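Long-range contacts in glycoside hydrolase family protein (Novosphingobium sp. PP1Y, PDB 6Q2F), which probably hydrolyses alpha-L-rhamnosidic bonds as a glycoside hydrolase, releasing rhamnose from its substrates: residues S631-Y636 with D763-A769; L561-G567 with A597-H601; I623-K627 with L666-V672; A732-Y738 with Y789-G795. One frame throughout, in Å; residues are numbered along the deposited sequence.

In the fold
Along the chain, contact 2 closes first, joining helix 543-575 to the loop after strand 579-582. Contact 3 opens next and ties helix 620-636 to helix 657-670, two successive helices around the parallel barrel. Contact 1 starts from the later turns of that same helix 620-636, before contact 3 has closed, so they cross. Its second segment, 763-769, lies between those of contact 4 in sequence, so contacts 1 and 4 cross as well. Contact 4 closes last, pairing strands 734-737 and 788-794 in a separate mixed sheet. Contact 1 joins the barrel to that sheet, where strand 762-765 adjoins strand 734-737. Contacts 2 and 3 are in series but linked by the Arg-599 to Asp-625 salt bridge.

Contact 1: residues S631-Y636 with D763-A769; sequences SVAHLY and DYINFNA
With chi1 at -57°, His-634 keeps its CG beside its backbone N and swings the ring toward Asp-763, whose carboxylate turns to meet it. His-634 ND1 donates to Asp-763 OD1 at 2.7 Å, the acceptor lying in the imidazole plane and the donor on the syn side, 30° out of the carboxylate plane. The other oxygen, OD2, is held by Tyr-789 OH. One turn earlier Ser-631 OG accepts from Tyr-764 N at 2.9 Å and is also bonded to Lys-627 O. A water donates to both Ser-631 OG and Asp-763 OD1. These bonds hold the 631-636 part of barrel helix 620-636 against strand 762-765 of the mixed sheet; the axes of 631-636 and 763-765 are 75° apart. Beside them Leu-635 CD1 packs on Ile-765 CG2 at 3.7 Å. Asn-766 is the N-cap of the following helix, its OD1 accepting from Ala-769 N. Tyr-636 OH reaches Asn-768 OD1 at the ring edge, although the modelled length is doubtfully short; a second water joins this hydroxyl to Asn-766 ND2.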
loop_
_atom_site.group_PDB
_atom_site.type_symbol
_atom_site.label_atom_id
_atom_site.label_comp_id
_atom_site.label_asym_id
_atom_site.label_seq_id
_atom_site.Cartn_x
_atom_site.Cartn_y
_atom_site.Cartn_z
ATOM N N SER A 631 -1.712 3.650 11.772
ATOM C CA SER A 631 -0.997 3.347 13.008
ATOM C C SER A 631 0.243 4.219 13.148
ATOM O O SER A 631 0.544 4.712 14.238
ATOM C CB SER A 631 -0.629 1.865 13.049
ATOM O OG SER A 631 -1.784 1.058 12.858
ATOM N N VAL A 632 0.974 4.432 12.050
ATOM C CA VAL A 632 2.156 5.297 12.107
ATOM C C VAL A 632 1.762 6.676 12.609
ATOM O O VAL A 632 2.334 7.197 13.580
ATOM C CB VAL A 632 2.849 5.378 10.730
ATOM C CG1 VAL A 632 3.941 6.465 10.759
ATOM C CG2 VAL A 632 3.491 4.045 10.377
ATOM N N ALA A 633 0.753 7.277 11.971
ATOM C CA ALA A 633 0.353 8.634 12.324
ATOM C C ALA A 633 -0.116 8.729 13.773
ATOM O O ALA A 633 0.068 9.763 14.416
ATOM C CB ALA A 633 -0.741 9.119 11.378
ATOM N N HIS A 634 -0.758 7.679 14.288
ATOM C CA HIS A 634 -1.200 7.703 15.681
ATOM C C HIS A 634 -0.005 7.599 16.624
ATOM O O HIS A 634 0.104 8.362 17.592
ATOM C CB HIS A 634 -2.192 6.561 15.955
ATOM C CG HIS A 634 -3.399 6.564 15.071
ATOM N ND1 HIS A 634 -4.204 5.453 14.922
ATOM C CD2 HIS A 634 -3.943 7.529 14.289
ATOM C CE1 HIS A 634 -5.188 5.728 14.084
ATOM N NE2 HIS A 634 -5.059 6.986 13.693
ATOM N N LEU A 635 0.899 6.665 16.350
ATOM C CA LEU A 635 2.023 6.426 17.244
ATOM C C LEU A 635 3.073 7.527 17.152
ATOM O O LEU A 635 3.516 8.036 18.186
ATOM C CB LEU A 635 2.630 5.055 16.947
ATOM C CG LEU A 635 1.715 4.000 17.563
ATOM C CD1 LEU A 635 1.705 2.771 16.719
ATOM C CD2 LEU A 635 2.196 3.664 18.977
ATOM N N TYR A 636 3.454 7.945 15.940
ATOM C CA TYR A 636 4.548 8.904 15.817
ATOM C C TYR A 636 4.072 10.348 15.785
ATOM O O TYR A 636 4.905 11.252 15.689
ATOM C CB TYR A 636 5.410 8.578 14.581
ATOM C CG TYR A 636 6.165 7.281 14.777
ATOM C CD1 TYR A 636 5.555 6.059 14.512
ATOM C CD2 TYR A 636 7.486 7.275 15.268
ATOM C CE1 TYR A 636 6.231 4.870 14.714
ATOM C CE2 TYR A 636 8.167 6.076 15.493
ATOM C CZ TYR A 636 7.540 4.884 15.208
ATOM O OH TYR A 636 8.184 3.693 15.406
ATOM N N ASP A 763 -4.271 -0.126 17.038
ATOM C CA ASP A 763 -3.160 0.278 16.193
ATOM C C ASP A 763 -2.198 -0.897 16.079
ATOM O O ASP A 763 -2.052 -1.689 17.020
ATOM C CB ASP A 763 -2.386 1.467 16.796
ATOM C CG ASP A 763 -3.164 2.766 16.776
ATOM O OD1 ASP A 763 -3.954 2.964 15.832
ATOM O OD2 ASP A 763 -2.959 3.593 17.706
ATOM N N TYR A 764 -1.529 -1.005 14.939
ATOM C CA TYR A 764 -0.370 -1.878 14.868
ATOM C C TYR A 764 0.832 -1.170 15.479
ATOM O O TYR A 764 0.980 0.052 15.355
ATOM C CB TYR A 764 -0.038 -2.241 13.428
ATOM C CG TYR A 764 -1.042 -3.138 12.769
ATOM C CD1 TYR A 764 -1.273 -4.419 13.253
ATOM C CD2 TYR A 764 -1.746 -2.720 11.647
ATOM C CE1 TYR A 764 -2.180 -5.264 12.641
ATOM C CE2 TYR A 764 -2.651 -3.561 11.027
ATOM C CZ TYR A 764 -2.863 -4.825 11.527
ATOM O OH TYR A 764 -3.771 -5.645 10.917
ATOM N N ILE A 765 1.695 -1.941 16.144
ATOM C CA ILE A 765 2.997 -1.455 16.596
ATOM C C ILE A 765 4.051 -2.413 16.070
ATOM O O ILE A 765 3.852 -3.635 16.081
ATOM C CB ILE A 765 3.109 -1.336 18.134
ATOM C CG1 ILE A 765 2.813 -2.665 18.822
ATOM C CG2 ILE A 765 2.167 -0.295 18.669
ATOM C CD1 ILE A 765 3.212 -2.650 20.318
ATOM N N ASN A 766 5.153 -1.861 15.574
ATOM C CA ASN A 766 6.283 -2.638 15.105
ATOM C C ASN A 766 7.379 -2.628 16.166
ATOM O O ASN A 766 7.193 -2.141 17.292
ATOM C CB ASN A 766 6.767 -2.095 13.751
ATOM C CG ASN A 766 7.353 -0.690 13.849
ATOM O OD1 ASN A 766 7.193 -0.005 14.860
ATOM N ND2 ASN A 766 8.012 -0.246 12.774
ATOM N N PHE A 767 8.541 -3.187 15.822
ATOM C CA PHE A 767 9.617 -3.286 16.801
ATOM C C PHE A 767 10.033 -1.907 17.299
ATOM O O PHE A 767 10.193 -1.705 18.508
ATOM C CB PHE A 767 10.797 -4.055 16.192
ATOM C CG PHE A 767 12.050 -4.064 17.044
ATOM C CD1 PHE A 767 12.274 -5.076 17.972
ATOM C CD2 PHE A 767 13.014 -3.080 16.882
ATOM C CE1 PHE A 767 13.439 -5.098 18.747
ATOM C CE2 PHE A 767 14.200 -3.085 17.651
ATOM C CZ PHE A 767 14.414 -4.103 18.575
ATOM N N ASN A 768 10.184 -0.936 16.393
ATOM C CA ASN A 768 10.622 0.399 16.809
ATOM C C ASN A 768 9.611 1.043 17.749
ATOM O O ASN A 768 9.981 1.626 18.773
ATOM C CB ASN A 768 10.846 1.328 15.612
ATOM C CG ASN A 768 11.261 2.740 16.066
ATOM O OD1 ASN A 768 10.415 3.628 16.258
ATOM N ND2 ASN A 768 12.555 2.929 16.299
ATOM N N ALA A 769 8.328 0.990 17.391
ATOM C CA ALA A 769 7.308 1.542 18.273
ATOM C C ALA A 769 7.321 0.833 19.623
ATOM O O ALA A 769 7.282 1.483 20.666
ATOM C CB ALA A 769 5.931 1.449 17.615
HETATM O O HOH W 1 -4.556 2.309 13.318
HETATM O O HOH W 2 8.688 2.351 12.966
#

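Contact 2: residues L561-G567 with A597-H601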
loop_
_atom_site.group_PDB
_atom_site.type_symbol
_atom_site.label_atom_id
_atom_site.label_comp_id
_atom_site.label_asym_id
_atom_site.label_seq_id
_atom_site.Cartn_x
_atom_site.Cartn_y
_atom_site.Cartn_z
ATOM N N LEU A 561 16.876 0.671 4.716
ATOM C CA LEU A 561 15.833 1.268 3.879
ATOM C C LEU A 561 15.115 2.379 4.639
ATOM O O LEU A 561 15.011 3.514 4.165
ATOM C CB LEU A 561 14.837 0.193 3.435
ATOM C CG LEU A 561 13.733 0.729 2.543
ATOM C CD1 LEU A 561 14.311 1.231 1.210
ATOM C CD2 LEU A 561 12.672 -0.361 2.268
ATOM N N ALA A 562 14.677 2.073 5.867
ATOM C CA ALA A 562 13.919 3.040 6.655
ATOM C C ALA A 562 14.774 4.230 7.056
ATOM O O ALA A 562 14.330 5.379 6.975
ATOM C CB ALA A 562 13.334 2.357 7.893
ATOM N N SER A 563 16.000 3.984 7.504
ATOM C CA SER A 563 16.805 5.112 7.966
ATOM C C SER A 563 17.545 5.808 6.831
ATOM O O SER A 563 17.540 7.041 6.755
ATOM C CB SER A 563 17.808 4.656 9.037
ATOM O OG SER A 563 18.810 3.835 8.470
ATOM N N GLU A 564 18.179 5.040 5.947
ATOM C CA GLU A 564 19.061 5.647 4.954
ATOM C C GLU A 564 18.286 6.195 3.755
ATOM O O GLU A 564 18.673 7.214 3.188
ATOM C CB GLU A 564 20.130 4.646 4.490
ATOM C CG GLU A 564 21.007 4.083 5.636
ATOM C CD GLU A 564 21.484 5.165 6.608
ATOM O OE1 GLU A 564 22.462 5.865 6.269
ATOM O OE2 GLU A 564 20.862 5.332 7.689
ATOM N N HIS A 565 17.185 5.572 3.380
ATOM C CA HIS A 565 16.324 6.151 2.336
ATOM C C HIS A 565 15.284 7.089 2.942
ATOM O O HIS A 565 15.365 8.308 2.777
ATOM C CB HIS A 565 15.687 5.049 1.488
ATOM C CG HIS A 565 14.880 5.571 0.332
ATOM N ND1 HIS A 565 13.515 5.384 0.232
ATOM C CD2 HIS A 565 15.250 6.259 -0.778
ATOM C CE1 HIS A 565 13.083 5.922 -0.899
ATOM N NE2 HIS A 565 14.116 6.464 -1.531
ATOM N N TYR A 566 14.315 6.536 3.668
ATOM C CA TYR A 566 13.169 7.348 4.078
ATOM C C TYR A 566 13.525 8.372 5.158
ATOM O O TYR A 566 13.037 9.505 5.116
ATOM C CB TYR A 566 12.014 6.435 4.496
ATOM C CG TYR A 566 11.439 5.670 3.317
ATOM C CD1 TYR A 566 10.584 6.288 2.406
ATOM C CD2 TYR A 566 11.781 4.345 3.090
ATOM C CE1 TYR A 566 10.061 5.590 1.315
ATOM C CE2 TYR A 566 11.263 3.658 2.013
ATOM C CZ TYR A 566 10.397 4.280 1.126
ATOM O OH TYR A 566 9.900 3.594 0.066
ATOM N N GLY A 567 14.419 8.027 6.086
ATOM C CA GLY A 567 14.917 9.036 7.015
ATOM C C GLY A 567 15.642 10.177 6.306
ATOM O O GLY A 567 15.395 11.357 6.569
ATOM N N ALA A 597 7.880 1.360 9.647
ATOM C CA ALA A 597 9.158 2.051 9.779
ATOM C C ALA A 597 9.415 2.927 8.563
ATOM O O ALA A 597 9.872 4.065 8.683
ATOM C CB ALA A 597 10.279 1.025 9.969
HETATM N N MSE A 598 9.068 2.427 7.393
HETATM C CA MSE A 598 9.287 3.148 6.134
HETATM C C MSE A 598 8.531 4.478 6.098
HETATM O O MSE A 598 8.911 5.382 5.366
HETATM C CB MSE A 598 8.874 2.272 4.963
HETATM C CG MSE A 598 9.826 1.122 4.705
HETATM SE SE MSE A 598 8.927 -0.265 3.688
HETATM C CE MSE A 598 8.920 0.712 1.968
ATOM N N ARG A 599 7.479 4.605 6.913
ATOM C CA ARG A 599 6.674 5.820 6.905
ATOM C C ARG A 599 6.819 6.644 8.176
ATOM O O ARG A 599 6.245 7.731 8.262
ATOM C CB ARG A 599 5.202 5.470 6.656
ATOM C CG ARG A 599 4.905 4.981 5.247
ATOM C CD ARG A 599 3.407 4.612 4.997
ATOM N NE ARG A 599 3.103 3.310 5.559
ATOM C CZ ARG A 599 2.115 2.524 5.161
ATOM N NH1 ARG A 599 1.306 2.903 4.182
ATOM N NH2 ARG A 599 1.940 1.352 5.744
ATOM N N SER A 600 7.617 6.181 9.135
ATOM C CA SER A 600 7.675 6.791 10.458
ATOM C C SER A 600 8.323 8.169 10.444
ATOM O O SER A 600 8.112 8.959 11.367
ATOM C CB SER A 600 8.440 5.856 11.402
ATOM O OG SER A 600 9.767 5.684 10.925
ATOM N N HIS A 601 9.140 8.450 9.439
ATOM C CA HIS A 601 9.831 9.728 9.300
ATOM C C HIS A 601 9.056 10.737 8.471
ATOM O O HIS A 601 9.409 11.920 8.469
ATOM C CB HIS A 601 11.208 9.519 8.657
ATOM C CG HIS A 601 12.019 8.440 9.302
ATOM N ND1 HIS A 601 12.565 8.573 10.562
ATOM C CD2 HIS A 601 12.404 7.220 8.852
ATOM C CE1 HIS A 601 13.237 7.478 10.863
ATOM N NE2 HIS A 601 13.148 6.639 9.846
#
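Tyr-566 and Met-598, the latter a selenomethionine, make the tight half of this contact. The carbonyl oxygen of Met-598 sits over one face of the tyrosine ring, 3.3 Å from Tyr-566 CG, while His-565 ND1 covers the opposite face, so the ring is sandwiched. Met-598 bends at chi3 (74°), which lays CE along the far end of the ring, 3.6 Å from Tyr-566 OH. Leu-561 CD2 closes on Met-598 CE at 3.9 Å. With an alanine in place of Tyr-566, Met-598 O and CE would probably lose their cover and the selenomethionine tip would be freer to turn. The other half is less enclosed: neither half has a hydrogen bond across the contact, but Tyr-566 and Met-598 are buried while His-601 is partly exposed. There Gly-567 CA makes a CH-pi contact over the imidazole, 3.9 Å from the ring centroid of His-601, with Ser-600 OG above the opposite face. The helix is wider here, a pi-type turn in which Leu-561 O accepts from both His-565 N and Tyr-566 N. The loop 597-601 follows strand 579-582 of the barrel. Its back leans on helix 620-636, where Ser-600 touches Tyr-636 and Arg-599 forms a salt bridge with Asp-625, while helix 543-575 covers its front.

Contact 3: residues I623-K627 with L666-V672; sequences IADMK and LEFVTGV
Met-626 and Thr-670 meet where two successive helices of the (beta/alpha)8 barrel pack together, the axes of 623-627 and 666-670 lying 10.0 Å apart and crossing at -46°. CB of the selenomethionine Met-626 rests on Thr-670 CG2 at 3.8 Å. CG and SE of Met-626 both touch Val-672 CG2, SE at 3.9 Å, the two side chains crossing obliquely. Met-626 SE also lies 3.7 Å from Glu-667 CG, across the base of a side chain whose OE1 bonds to Ser-645. The bend at chi3 (-71°) turns Met-626 CE back toward its own helix, 3.7 Å from Ile-623 CD1. Ile-623 CD1 in turn meets Leu-666 CD2 at 3.9 Å, and strand 604-610 lies beneath through Ala-607 and Leu-609. The OG1 bond of Thr-670 to Leu-666 O is consistent with the rotation that turns its CG2 to Met-626. Gly-671, with positive phi, ends the helix in a Schellman motif. Farther along, a water accepts from Lys-627 NZ at 2.8 Å and donates to Thr-670 O at 3.0 Å.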
loop_
_atom_site.group_PDB
_atom_site.type_symbol
_atom_site.label_atom_id
_atom_site.label_comp_id
_atom_site.label_asym_id
_atom_site.label_seq_id
_atom_site.Cartn_x
_atom_site.Cartn_y
_atom_site.Cartn_z
ATOM N N ILE A 623 -6.168 -2.637 2.665
ATOM C CA ILE A 623 -6.653 -2.452 4.032
ATOM C C ILE A 623 -5.470 -2.424 4.998
ATOM O O ILE A 623 -5.323 -1.506 5.807
ATOM C CB ILE A 623 -7.654 -3.563 4.404
ATOM C CG1 ILE A 623 -8.851 -3.617 3.427
ATOM C CG2 ILE A 623 -8.077 -3.427 5.864
ATOM C CD1 ILE A 623 -9.640 -2.324 3.277
ATOM N N ALA A 624 -4.599 -3.435 4.905
ATOM C CA ALA A 624 -3.379 -3.457 5.715
ATOM C C ALA A 624 -2.520 -2.224 5.462
ATOM O O ALA A 624 -1.989 -1.628 6.406
ATOM C CB ALA A 624 -2.582 -4.732 5.426
ATOM N N ASP A 625 -2.404 -1.814 4.193
ATOM C CA ASP A 625 -1.609 -0.636 3.846
ATOM C C ASP A 625 -2.107 0.598 4.591
ATOM O O ASP A 625 -1.317 1.350 5.185
ATOM C CB ASP A 625 -1.660 -0.419 2.328
ATOM C CG ASP A 625 -0.736 0.695 1.854
ATOM O OD1 ASP A 625 0.319 0.916 2.486
ATOM O OD2 ASP A 625 -1.092 1.364 0.849
HETATM N N MSE A 626 -3.422 0.814 4.585
HETATM C CA MSE A 626 -4.019 1.964 5.247
HETATM C C MSE A 626 -3.953 1.856 6.766
HETATM O O MSE A 626 -3.770 2.851 7.468
HETATM C CB MSE A 626 -5.485 2.134 4.822
HETATM C CG MSE A 626 -5.711 2.699 3.427
HETATM SE SE MSE A 626 -7.675 2.876 3.104
HETATM C CE MSE A 626 -8.149 0.997 2.935
ATOM N N LYS A 627 -4.163 0.646 7.278
ATOM C CA LYS A 627 -4.140 0.474 8.724
ATOM C C LYS A 627 -2.726 0.690 9.248
ATOM O O LYS A 627 -2.526 1.326 10.289
ATOM C CB LYS A 627 -4.669 -0.913 9.103
ATOM C CG LYS A 627 -4.998 -1.074 10.600
ATOM C CD LYS A 627 -6.109 -0.137 11.054
ATOM C CE LYS A 627 -6.471 -0.377 12.551
ATOM N NZ LYS A 627 -7.502 0.606 13.003
ATOM N N LEU A 666 -14.865 3.813 3.519
ATOM C CA LEU A 666 -13.979 2.742 3.951
ATOM C C LEU A 666 -12.595 3.287 4.304
ATOM O O LEU A 666 -11.998 2.878 5.302
ATOM C CB LEU A 666 -13.902 1.668 2.862
ATOM C CG LEU A 666 -12.872 0.570 3.163
ATOM C CD1 LEU A 666 -13.274 -0.225 4.446
ATOM C CD2 LEU A 666 -12.706 -0.376 1.969
ATOM N N GLU A 667 -12.079 4.234 3.513
ATOM C CA GLU A 667 -10.818 4.877 3.869
ATOM C C GLU A 667 -10.938 5.608 5.199
ATOM O O GLU A 667 -10.041 5.534 6.054
ATOM C CB GLU A 667 -10.410 5.859 2.781
ATOM C CG GLU A 667 -10.090 5.209 1.456
ATOM C CD GLU A 667 -9.740 6.239 0.416
ATOM O OE1 GLU A 667 -9.138 7.269 0.780
ATOM O OE2 GLU A 667 -10.081 6.016 -0.756
ATOM N N PHE A 668 -12.038 6.342 5.377
ATOM C CA PHE A 668 -12.243 7.090 6.610
ATOM C C PHE A 668 -12.253 6.162 7.826
ATOM O O PHE A 668 -11.548 6.410 8.808
ATOM C CB PHE A 668 -13.541 7.883 6.510
ATOM C CG PHE A 668 -13.430 9.129 5.655
ATOM C CD1 PHE A 668 -12.273 9.892 5.667
ATOM C CD2 PHE A 668 -14.488 9.543 4.864
ATOM C CE1 PHE A 668 -12.167 11.038 4.916
ATOM C CE2 PHE A 668 -14.386 10.684 4.080
ATOM C CZ PHE A 668 -13.224 11.438 4.114
ATOM N N VAL A 669 -13.032 5.073 7.772
ATOM C CA VAL A 669 -13.186 4.228 8.955
ATOM C C VAL A 669 -11.931 3.386 9.211
ATOM O O VAL A 669 -11.752 2.870 10.317
ATOM C CB VAL A 669 -14.444 3.350 8.818
ATOM C CG1 VAL A 669 -14.169 2.101 7.964
ATOM C CG2 VAL A 669 -14.993 2.984 10.204
ATOM N N THR A 670 -11.009 3.294 8.235
ATOM C CA THR A 670 -9.741 2.617 8.467
ATOM C C THR A 670 -8.681 3.540 9.053
ATOM O O THR A 670 -7.655 3.050 9.538
ATOM C CB THR A 670 -9.239 1.997 7.167
ATOM O OG1 THR A 670 -10.306 1.254 6.572
ATOM C CG2 THR A 670 -8.048 1.020 7.433
ATOM N N GLY A 671 -8.902 4.856 9.045
ATOM C CA GLY A 671 -7.961 5.799 9.636
ATOM C C GLY A 671 -7.474 6.883 8.694
ATOM O O GLY A 671 -6.727 7.771 9.125
ATOM N N VAL A 672 -7.844 6.855 7.417
ATOM C CA VAL A 672 -7.482 7.938 6.516
ATOM C C VAL A 672 -8.243 9.198 6.899
ATOM O O VAL A 672 -9.445 9.156 7.208
ATOM C CB VAL A 672 -7.774 7.531 5.066
ATOM C CG1 VAL A 672 -7.531 8.713 4.115
ATOM C CG2 VAL A 672 -6.920 6.317 4.695
HETATM O O HOH W 3 -6.923 3.273 12.389
#

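Contact 4: residues A732-Y738 with Y789-G795; sequences ADVAYFY and YKTIYLG
Strands 734-737 and 788-794 are parallel neighbours in the mixed sheet beside the barrel, and their backbones interlock in register. Ala-735 N donates to Thr-791 O at 3.0 Å, and Ala-735 O accepts from Tyr-793 N at 2.8 Å. Phe-737 continues the ladder, its N bonding to Tyr-793 O and its O to Gly-795 N. At the start of the pair Asp-733 O takes Lys-790 N at 2.8 Å and, weakly, Thr-791 N. Strand 762-765 flanks 734-737 on its other edge, which places 734-737 inside the sheet. One face carries Val-734, Tyr-736, Thr-791 and Tyr-793; helix 868-874 covers Val-734, Thr-791 and Tyr-793 there. Both tyrosines hold CG anti to N (chi1 -174° and 179°) and run side by side, with Tyr-793 CD2 over the Tyr-736 ring, 3.6 Å from Tyr-736 CE2, and the planes 46° apart. Gly-795 CA lies 3.5 Å from Tyr-736 OH, and a CB on that glycine would clash with the ring. The same hydroxyl is hydrogen-bonded to Gly-796 N. Replacing Tyr-736 with alanine would probably uncover Tyr-793 and Gly-795 and leave Gly-796 N without its hydroxyl partner. On the reverse face Phe-737 CB packs against Ile-792 CG2, and Ala-735 CB makes a CH-pi contact 3.9 Å from the ring centroid of Tyr-789.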
loop_
_atom_site.group_PDB
_atom_site.type_symbol
_atom_site.label_atom_id
_atom_site.label_comp_id
_atom_site.label_asym_id
_atom_site.label_seq_id
_atom_site.Cartn_x
_atom_site.Cartn_y
_atom_site.Cartn_z
ATOM N N ALA A 732 -7.489 4.269 20.676
ATOM C CA ALA A 732 -7.408 2.826 20.483
ATOM C C ALA A 732 -6.972 2.194 21.791
ATOM O O ALA A 732 -6.180 2.781 22.526
ATOM C CB ALA A 732 -6.433 2.457 19.359
ATOM N N ASP A 733 -7.499 1.006 22.084
ATOM C CA ASP A 733 -7.186 0.327 23.331
ATOM C C ASP A 733 -6.126 -0.746 23.178
ATOM O O ASP A 733 -5.476 -1.084 24.171
ATOM C CB ASP A 733 -8.451 -0.302 23.932
ATOM C CG ASP A 733 -9.457 0.741 24.376
ATOM O OD1 ASP A 733 -9.047 1.754 24.971
ATOM O OD2 ASP A 733 -10.651 0.559 24.116
ATOM N N VAL A 734 -5.928 -1.277 21.971
ATOM C CA VAL A 734 -5.040 -2.412 21.749
ATOM C C VAL A 734 -3.885 -1.954 20.869
ATOM O O VAL A 734 -4.101 -1.322 19.829
ATOM C CB VAL A 734 -5.791 -3.604 21.122
ATOM C CG1 VAL A 734 -4.824 -4.731 20.795
ATOM C CG2 VAL A 734 -6.895 -4.105 22.069
ATOM N N ALA A 735 -2.658 -2.229 21.312
ATOM C CA ALA A 735 -1.485 -2.084 20.458
ATOM C C ALA A 735 -1.170 -3.476 19.929
ATOM O O ALA A 735 -0.743 -4.352 20.684
ATOM C CB ALA A 735 -0.299 -1.498 21.228
ATOM N N TYR A 736 -1.403 -3.691 18.639
ATOM C CA TYR A 736 -1.263 -5.022 18.056
ATOM C C TYR A 736 0.165 -5.159 17.542
ATOM O O TYR A 736 0.505 -4.643 16.470
ATOM C CB TYR A 736 -2.291 -5.212 16.949
ATOM C CG TYR A 736 -2.354 -6.593 16.340
ATOM C CD1 TYR A 736 -1.264 -7.125 15.654
ATOM C CD2 TYR A 736 -3.527 -7.348 16.394
ATOM C CE1 TYR A 736 -1.317 -8.389 15.077
ATOM C CE2 TYR A 736 -3.588 -8.615 15.817
ATOM C CZ TYR A 736 -2.479 -9.132 15.157
ATOM O OH TYR A 736 -2.515 -10.382 14.587
ATOM N N PHE A 737 1.002 -5.868 18.289
ATOM C CA PHE A 737 2.374 -6.119 17.869
ATOM C C PHE A 737 2.371 -7.288 16.903
ATOM O O PHE A 737 1.942 -8.391 17.265
ATOM C CB PHE A 737 3.264 -6.420 19.071
ATOM C CG PHE A 737 4.715 -6.661 18.717
ATOM C CD1 PHE A 737 5.520 -5.628 18.276
ATOM C CD2 PHE A 737 5.279 -7.916 18.876
ATOM C CE1 PHE A 737 6.849 -5.845 17.982
ATOM C CE2 PHE A 737 6.604 -8.143 18.582
ATOM C CZ PHE A 737 7.393 -7.105 18.124
ATOM N N TYR A 738 2.866 -7.057 15.685
ATOM C CA TYR A 738 2.767 -8.036 14.614
ATOM C C TYR A 738 4.085 -8.729 14.320
ATOM O O TYR A 738 4.193 -9.445 13.319
ATOM C CB TYR A 738 2.212 -7.391 13.339
ATOM C CG TYR A 738 3.009 -6.220 12.787
ATOM C CD1 TYR A 738 2.785 -4.927 13.244
ATOM C CD2 TYR A 738 3.945 -6.403 11.774
ATOM C CE1 TYR A 738 3.472 -3.857 12.720
ATOM C CE2 TYR A 738 4.650 -5.334 11.249
ATOM C CZ TYR A 738 4.411 -4.062 11.719
ATOM O OH TYR A 738 5.094 -2.984 11.202
ATOM N N TYR A 789 -2.756 2.864 25.311
ATOM C CA TYR A 789 -3.306 1.530 25.147
ATOM C C TYR A 789 -3.425 0.822 26.492
ATOM O O TYR A 789 -2.566 0.972 27.375
ATOM C CB TYR A 789 -2.421 0.703 24.222
ATOM C CG TYR A 789 -2.065 1.429 22.948
ATOM C CD1 TYR A 789 -2.931 1.407 21.865
ATOM C CD2 TYR A 789 -0.876 2.141 22.829
ATOM C CE1 TYR A 789 -2.622 2.068 20.679
ATOM C CE2 TYR A 789 -0.541 2.797 21.632
ATOM C CZ TYR A 789 -1.431 2.758 20.576
ATOM O OH TYR A 789 -1.143 3.415 19.409
ATOM N N LYS A 790 -4.480 0.004 26.600
ATOM C CA LYS A 790 -4.669 -0.876 27.746
ATOM C C LYS A 790 -3.753 -2.086 27.695
ATOM O O LYS A 790 -3.425 -2.643 28.748
ATOM C CB LYS A 790 -6.122 -1.365 27.827
ATOM C CG LYS A 790 -7.158 -0.277 27.704
ATOM C CD LYS A 790 -7.020 0.774 28.780
ATOM C CE LYS A 790 -7.131 0.199 30.179
ATOM N NZ LYS A 790 -7.059 1.305 31.186
ATOM N N THR A 791 -3.337 -2.517 26.507
ATOM C CA THR A 791 -2.573 -3.753 26.409
ATOM C C THR A 791 -1.839 -3.818 25.079
ATOM O O THR A 791 -2.205 -3.151 24.105
ATOM C CB THR A 791 -3.477 -4.978 26.548
ATOM O OG1 THR A 791 -2.669 -6.155 26.580
ATOM C CG2 THR A 791 -4.401 -5.063 25.347
ATOM N N ILE A 792 -0.790 -4.631 25.063
ATOM C CA ILE A 792 -0.120 -5.071 23.851
ATOM C C ILE A 792 -0.674 -6.442 23.527
ATOM O O ILE A 792 -0.812 -7.284 24.419
ATOM C CB ILE A 792 1.409 -5.140 24.043
ATOM C CG1 ILE A 792 2.013 -3.739 24.113
ATOM C CG2 ILE A 792 2.057 -5.950 22.922
ATOM C CD1 ILE A 792 3.463 -3.717 24.589
ATOM N N TYR A 793 -0.991 -6.674 22.267
ATOM C CA TYR A 793 -1.407 -7.992 21.809
ATOM C C TYR A 793 -0.299 -8.597 20.955
ATOM O O TYR A 793 0.230 -7.927 20.068
ATOM C CB TYR A 793 -2.710 -7.899 21.019
ATOM C CG TYR A 793 -3.160 -9.230 20.510
ATOM C CD1 TYR A 793 -3.844 -10.109 21.336
ATOM C CD2 TYR A 793 -2.907 -9.616 19.194
ATOM C CE1 TYR A 793 -4.263 -11.348 20.878
ATOM C CE2 TYR A 793 -3.321 -10.854 18.727
ATOM C CZ TYR A 793 -3.990 -11.721 19.574
ATOM O OH TYR A 793 -4.395 -12.959 19.127
ATOM N N LEU A 794 0.052 -9.856 21.223
ATOM C CA LEU A 794 1.110 -10.519 20.458
ATOM C C LEU A 794 0.459 -11.244 19.293
ATOM O O LEU A 794 -0.098 -12.329 19.458
ATOM C CB LEU A 794 1.917 -11.475 21.329
ATOM C CG LEU A 794 2.573 -10.817 22.541
ATOM C CD1 LEU A 794 3.385 -11.841 23.279
ATOM C CD2 LEU A 794 3.449 -9.641 22.123
ATOM N N GLY A 795 0.531 -10.642 18.109
ATOM C CA GLY A 795 -0.057 -11.239 16.925
ATOM C C GLY A 795 0.955 -11.363 15.808
ATOM O O GLY A 795 2.165 -11.378 16.067
#